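Local coordinates for uncharacterized protein (Legionella pneumophila subsp. pneumophila, PDB 5T2X) that is of unknown function but has a largely helical fold and belongs to the DUF5630 family, at residues 167-179 and 200-213. Residues are numbered along the deposited sequence; the frame is centred on the assembly and turned at random.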
loop_
_atom_site.group_PDB
_atom_site.type_symbol
_atom_site.label_atom_id
_atom_site.label_comp_id
_atom_site.label_asym_id
_atom_site.label_seq_id
_atom_site.Cartn_x
_atom_site.Cartn_y
_atom_site.Cartn_z
ATOM N N TYR A 167 1.856 6.725 0.393
ATOM C CA TYR A 167 0.727 6.533 -0.504
ATOM C C TYR A 167 -0.595 6.214 0.180
ATOM O O TYR A 167 -1.630 6.272 -0.491
ATOM C CB TYR A 167 1.028 5.406 -1.508
ATOM C CG TYR A 167 2.360 5.531 -2.217
ATOM C CD1 TYR A 167 2.517 6.386 -3.300
ATOM C CD2 TYR A 167 3.456 4.779 -1.815
ATOM C CE1 TYR A 167 3.733 6.497 -3.955
ATOM C CE2 TYR A 167 4.675 4.882 -2.463
ATOM C CZ TYR A 167 4.807 5.742 -3.532
ATOM O OH TYR A 167 6.017 5.848 -4.181
ATOM N N HIS A 168 -0.609 5.887 1.476
ATOM C CA HIS A 168 -1.818 5.323 2.066
ATOM C C HIS A 168 -2.276 6.046 3.328
ATOM O O HIS A 168 -2.995 5.456 4.140
ATOM C CB HIS A 168 -1.621 3.830 2.331
ATOM C CG HIS A 168 -1.342 3.045 1.088
ATOM N ND1 HIS A 168 -2.298 2.821 0.121
ATOM C CD2 HIS A 168 -0.205 2.464 0.635
ATOM C CE1 HIS A 168 -1.769 2.121 -0.866
ATOM N NE2 HIS A 168 -0.500 1.891 -0.579
ATOM N N TRP A 169 -1.879 7.305 3.507
ATOM C CA TRP A 169 -2.541 8.247 4.427
ATOM C C TRP A 169 -2.572 7.662 5.839
ATOM O O TRP A 169 -1.516 7.257 6.351
ATOM C CB TRP A 169 -3.902 8.595 3.836
ATOM C CG TRP A 169 -3.829 9.403 2.580
ATOM C CD1 TRP A 169 -3.617 8.937 1.317
ATOM C CD2 TRP A 169 -3.976 10.822 2.467
ATOM N NE1 TRP A 169 -3.618 9.980 0.421
ATOM C CE2 TRP A 169 -3.836 11.148 1.103
ATOM C CE3 TRP A 169 -4.211 11.850 3.386
ATOM C CZ2 TRP A 169 -3.924 12.458 0.636
ATOM C CZ3 TRP A 169 -4.296 13.149 2.921
ATOM C CH2 TRP A 169 -4.153 13.442 1.559
ATOM N N THR A 170 -3.738 7.594 6.494
ATOM C CA THR A 170 -3.781 7.173 7.895
ATOM C C THR A 170 -3.400 5.709 8.082
ATOM O O THR A 170 -2.583 5.420 8.973
ATOM C CB THR A 170 -5.161 7.485 8.487
ATOM O OG1 THR A 170 -5.307 8.902 8.643
ATOM C CG2 THR A 170 -5.346 6.800 9.833
ATOM N N PRO A 171 -3.939 4.746 7.320
ATOM C CA PRO A 171 -3.486 3.357 7.505
ATOM C C PRO A 171 -1.998 3.171 7.266
ATOM O O PRO A 171 -1.389 2.287 7.884
ATOM C CB PRO A 171 -4.324 2.578 6.484
ATOM C CG PRO A 171 -5.545 3.394 6.311
ATOM C CD PRO A 171 -5.077 4.814 6.382
ATOM N N GLY A 172 -1.394 3.978 6.393
ATOM C CA GLY A 172 0.046 3.896 6.204
ATOM C C GLY A 172 0.815 4.329 7.438
ATOM O O GLY A 172 1.742 3.644 7.881
ATOM N N TYR A 173 0.436 5.473 8.015
ATOM C CA TYR A 173 1.117 5.948 9.215
ATOM C C TYR A 173 0.799 5.080 10.426
ATOM O O TYR A 173 1.629 4.963 11.334
ATOM C CB TYR A 173 0.755 7.409 9.486
ATOM C CG TYR A 173 1.537 8.374 8.625
ATOM C CD1 TYR A 173 2.783 8.835 9.025
ATOM C CD2 TYR A 173 1.039 8.805 7.403
ATOM C CE1 TYR A 173 3.508 9.708 8.236
ATOM C CE2 TYR A 173 1.756 9.679 6.609
ATOM C CZ TYR A 173 2.990 10.126 7.031
ATOM O OH TYR A 173 3.708 10.996 6.244
ATOM N N LEU A 174 -0.384 4.462 10.460
ATOM C CA LEU A 174 -0.665 3.504 11.522
ATOM C C LEU A 174 0.217 2.269 11.400
ATOM O O LEU A 174 0.623 1.695 12.418
ATOM C CB LEU A 174 -2.143 3.114 11.507
ATOM C CG LEU A 174 -3.107 4.149 12.093
ATOM C CD1 LEU A 174 -4.533 3.625 12.086
ATOM C CD2 LEU A 174 -2.682 4.532 13.502
ATOM N N LEU A 175 0.525 1.848 10.171
ATOM C CA LEU A 175 1.457 0.743 9.982
ATOM C C LEU A 175 2.857 1.122 10.450
ATOM O O LEU A 175 3.527 0.332 11.126
ATOM C CB LEU A 175 1.476 0.314 8.513
ATOM C CG LEU A 175 2.538 -0.717 8.124
ATOM C CD1 LEU A 175 2.332 -2.020 8.882
ATOM C CD2 LEU A 175 2.529 -0.959 6.622
ATOM N N PHE A 176 3.313 2.328 10.099
ATOM C CA PHE A 176 4.604 2.808 10.583
ATOM C C PHE A 176 4.612 2.910 12.102
ATOM O O PHE A 176 5.613 2.580 12.749
ATOM C CB PHE A 176 4.920 4.163 9.950
ATOM C CG PHE A 176 6.339 4.623 10.158
ATOM C CD1 PHE A 176 6.697 5.337 11.292
ATOM C CD2 PHE A 176 7.311 4.359 9.208
ATOM C CE1 PHE A 176 8.000 5.768 11.477
ATOM C CE2 PHE A 176 8.615 4.788 9.388
ATOM C CZ PHE A 176 8.960 5.492 10.524
ATOM N N TYR A 177 3.502 3.363 12.688
ATOM C CA TYR A 177 3.409 3.460 14.140
ATOM C C TYR A 177 3.497 2.084 14.789
ATOM O O TYR A 177 4.249 1.885 15.751
ATOM C CB TYR A 177 2.108 4.171 14.527
ATOM C CG TYR A 177 1.458 3.661 15.795
ATOM C CD1 TYR A 177 1.932 4.038 17.046
ATOM C CD2 TYR A 177 0.357 2.814 15.739
ATOM C CE1 TYR A 177 1.334 3.574 18.205
ATOM C CE2 TYR A 177 -0.245 2.347 16.892
ATOM C CZ TYR A 177 0.246 2.731 18.121
ATOM O OH TYR A 177 -0.354 2.266 19.268
ATOM N N LYS A 178 2.740 1.115 14.268
ATOM C CA LYS A 178 2.784 -0.232 14.823
ATOM C C LYS A 178 4.135 -0.893 14.583
ATOM O O LYS A 178 4.596 -1.679 15.418
ATOM C CB LYS A 178 1.660 -1.082 14.229
ATOM C CG LYS A 178 1.465 -2.421 14.921
ATOM C CD LYS A 178 1.126 -2.230 16.393
ATOM C CE LYS A 178 0.971 -3.564 17.106
ATOM N NZ LYS A 178 0.620 -3.386 18.543
ATOM N N THR A 179 4.782 -0.589 13.455
ATOM C CA THR A 179 6.098 -1.158 13.186
ATOM C C THR A 179 7.131 -0.650 14.184
ATOM O O THR A 179 7.993 -1.413 14.637
ATOM C CB THR A 179 6.523 -0.836 11.752
ATOM O OG1 THR A 179 5.573 -1.394 10.835
ATOM C CG2 THR A 179 7.901 -1.411 11.455
ATOM N N ALA A 200 4.285 9.212 14.171
ATOM C CA ALA A 200 3.474 8.590 13.129
ATOM C C ALA A 200 2.037 8.388 13.591
ATOM O O ALA A 200 1.103 8.497 12.788
ATOM C CB ALA A 200 4.093 7.260 12.704
ATOM N N LEU A 201 1.841 8.091 14.876
ATOM C CA LEU A 201 0.486 7.930 15.395
ATOM C C LEU A 201 -0.270 9.253 15.375
ATOM O O LEU A 201 -1.458 9.291 15.034
ATOM C CB LEU A 201 0.532 7.355 16.810
ATOM C CG LEU A 201 -0.807 7.155 17.522
ATOM C CD1 LEU A 201 -1.722 6.254 16.710
ATOM C CD2 LEU A 201 -0.582 6.580 18.912
ATOM N N LEU A 202 0.403 10.349 15.734
ATOM C CA LEU A 202 -0.244 11.656 15.702
ATOM C C LEU A 202 -0.573 12.074 14.274
ATOM O O LEU A 202 -1.655 12.615 14.014
ATOM C CB LEU A 202 0.643 12.701 16.379
ATOM C CG LEU A 202 0.909 12.505 17.874
ATOM C CD1 LEU A 202 1.858 13.569 18.402
ATOM C CD2 LEU A 202 -0.393 12.513 18.655
ATOM N N ILE A 203 0.346 11.833 13.335
ATOM C CA ILE A 203 0.087 12.172 11.939
ATOM C C ILE A 203 -1.096 11.373 11.408
ATOM O O ILE A 203 -1.935 11.898 10.666
ATOM C CB ILE A 203 1.351 11.949 11.089
ATOM C CG1 ILE A 203 2.470 12.888 11.539
ATOM C CG2 ILE A 203 1.049 12.161 9.612
ATOM C CD1 ILE A 203 3.789 12.644 10.836
ATOM N N ALA A 204 -1.190 10.097 11.791
ATOM C CA ALA A 204 -2.305 9.270 11.343
ATOM C C ALA A 204 -3.638 9.838 11.813
ATOM O O ALA A 204 -4.640 9.772 11.091
ATOM C CB ALA A 204 -2.127 7.836 11.840
ATOM N N ARG A 205 -3.671 10.406 13.020
ATOM C CA ARG A 205 -4.907 11.004 13.510
ATOM C C ARG A 205 -5.212 12.307 12.783
ATOM O O ARG A 205 -6.358 12.550 12.386
ATOM C CB ARG A 205 -4.816 11.236 15.017
ATOM C CG ARG A 205 -6.131 11.644 15.655
ATOM C CD ARG A 205 -5.974 11.849 17.153
ATOM N NE ARG A 205 -7.262 12.014 17.819
ATOM C CZ ARG A 205 -7.408 12.233 19.122
ATOM N NH1 ARG A 205 -6.341 12.319 19.907
ATOM N NH2 ARG A 205 -8.622 12.368 19.640
ATOM N N LYS A 206 -4.194 13.151 12.588
ATOM C CA LYS A 206 -4.381 14.434 11.917
ATOM C C LYS A 206 -4.764 14.281 10.450
ATOM O O LYS A 206 -5.247 15.245 9.847
ATOM C CB LYS A 206 -3.108 15.272 12.040
ATOM C CG LYS A 206 -2.767 15.636 13.474
ATOM C CD LYS A 206 -1.438 16.362 13.580
ATOM C CE LYS A 206 -1.143 16.722 15.026
ATOM N NZ LYS A 206 -2.224 17.567 15.608
ATOM N N LEU A 207 -4.557 13.105 9.861
ATOM C CA LEU A 207 -4.973 12.846 8.491
ATOM C C LEU A 207 -6.300 12.108 8.403
ATOM O O LEU A 207 -6.870 12.023 7.312
ATOM C CB LEU A 207 -3.899 12.037 7.750
ATOM C CG LEU A 207 -2.519 12.672 7.566
ATOM C CD1 LEU A 207 -1.592 11.718 6.829
ATOM C CD2 LEU A 207 -2.624 13.996 6.829
ATOM N N SER A 208 -6.812 11.593 9.523
ATOM C CA SER A 208 -7.965 10.700 9.509
ATOM C C SER A 208 -9.250 11.368 9.036
ATOM O O SER A 208 -10.226 10.660 8.767
ATOM C CB SER A 208 -8.178 10.109 10.905
ATOM O OG SER A 208 -8.380 11.132 11.864
ATOM N N GLU A 209 -9.280 12.696 8.924
ATOM C CA GLU A 209 -10.488 13.394 8.505
ATOM C C GLU A 209 -10.550 13.648 7.006
ATOM O O GLU A 209 -11.638 13.919 6.483
ATOM C CB GLU A 209 -10.611 14.734 9.241
ATOM C CG GLU A 209 -10.643 14.633 10.762
ATOM C CD GLU A 209 -12.020 14.297 11.312
ATOM O OE1 GLU A 209 -12.789 13.588 10.630
ATOM O OE2 GLU A 209 -12.335 14.750 12.433
ATOM N N HIS A 210 -9.423 13.570 6.306
ATOM C CA HIS A 210 -9.397 13.893 4.887
ATOM C C HIS A 210 -10.153 12.845 4.076
ATOM O O HIS A 210 -10.193 11.663 4.428
ATOM C CB HIS A 210 -7.954 14.001 4.394
ATOM C CG HIS A 210 -7.813 14.719 3.088
ATOM N ND1 HIS A 210 -8.159 14.149 1.882
ATOM C CD2 HIS A 210 -7.352 15.959 2.798
ATOM C CE1 HIS A 210 -7.925 15.008 0.907
ATOM N NE2 HIS A 210 -7.433 16.114 1.436
ATOM N N GLN A 211 -10.759 13.298 2.975
ATOM C CA GLN A 211 -11.553 12.403 2.138
ATOM C C GLN A 211 -10.705 11.275 1.565
ATOM O O GLN A 211 -11.131 10.115 1.547
ATOM C CB GLN A 211 -12.218 13.197 1.012
ATOM C CG GLN A 211 -12.871 12.331 -0.053
ATOM C CD GLN A 211 -13.270 13.121 -1.284
ATOM O OE1 GLN A 211 -13.351 14.348 -1.248
ATOM N NE2 GLN A 211 -13.514 12.418 -2.385
ATOM N N TYR A 212 -9.500 11.599 1.089
ATOM C CA TYR A 212 -8.628 10.572 0.528
ATOM C C TYR A 212 -8.197 9.570 1.592
ATOM O O TYR A 212 -8.048 8.376 1.304
ATOM C CB TYR A 212 -7.409 11.222 -0.125
ATOM C CG TYR A 212 -7.744 12.117 -1.297
ATOM C CD1 TYR A 212 -8.896 11.911 -2.046
ATOM C CD2 TYR A 212 -6.910 13.166 -1.655
ATOM C CE1 TYR A 212 -9.207 12.728 -3.118
ATOM C CE2 TYR A 212 -7.212 13.990 -2.723
ATOM C CZ TYR A 212 -8.360 13.764 -3.453
ATOM O OH TYR A 212 -8.662 14.580 -4.518
ATOM N N SER A 213 -7.998 10.033 2.828
ATOM C CA SER A 213 -7.624 9.121 3.902
ATOM C C SER A 213 -8.793 8.243 4.325
ATOM O O SER A 213 -8.586 7.091 4.722
ATOM C CB SER A 213 -7.088 9.909 5.095
ATOM O OG SER A 213 -6.745 9.047 6.166
#
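The T170 hydroxyl bridges both helices of a hairpin and the helix that follows, through A204 O and S213 OG. T170 OG1 donates to A204 O at 2.7 Å, in the carbonyl plane and on a lone pair. T170 OG1 in turn accepts from S213 OG at 2.9 Å. T170 thus links the helix that carries A204 to the one that carries S213. Its OG1 lies beside the backbone N (chi1 -71°), which leaves CG2 near A204 CB.

Along the helices, Y173 is a knob in a hole made by A200, I203, A204 and L207. I203 CG2 sits over the centre of the Y173 ring, 3.6 Å from the centroid, as a CH-pi contact. A second one puts L201 CD1 over the middle of the Y177 ring. L174 CD2 packs on A204 CB at 3.7 Å, and F176 CD1 meets A200 CB at 3.5 Å.

At the turn, W169 forms an aromatic cluster with H210 and Y212. Y212 CB lies over one face of the indole. The H210 ring crosses the tryptophan's six-membered ring obliquely, with planes at 31°. H210 is the N-cap residue; its ND1 accepts from Y212 N at 3.0 Å. W169 NE1 is hydrogen-bonded to P87 O, and H210 NE2 to F273 O.

Helices 169-179 and 200-207 run at 164°, with axes 8.0 Å apart: an antiparallel alpha-hairpin with Y173 as a knob in a hole of the partner helix, in an all-helical fold.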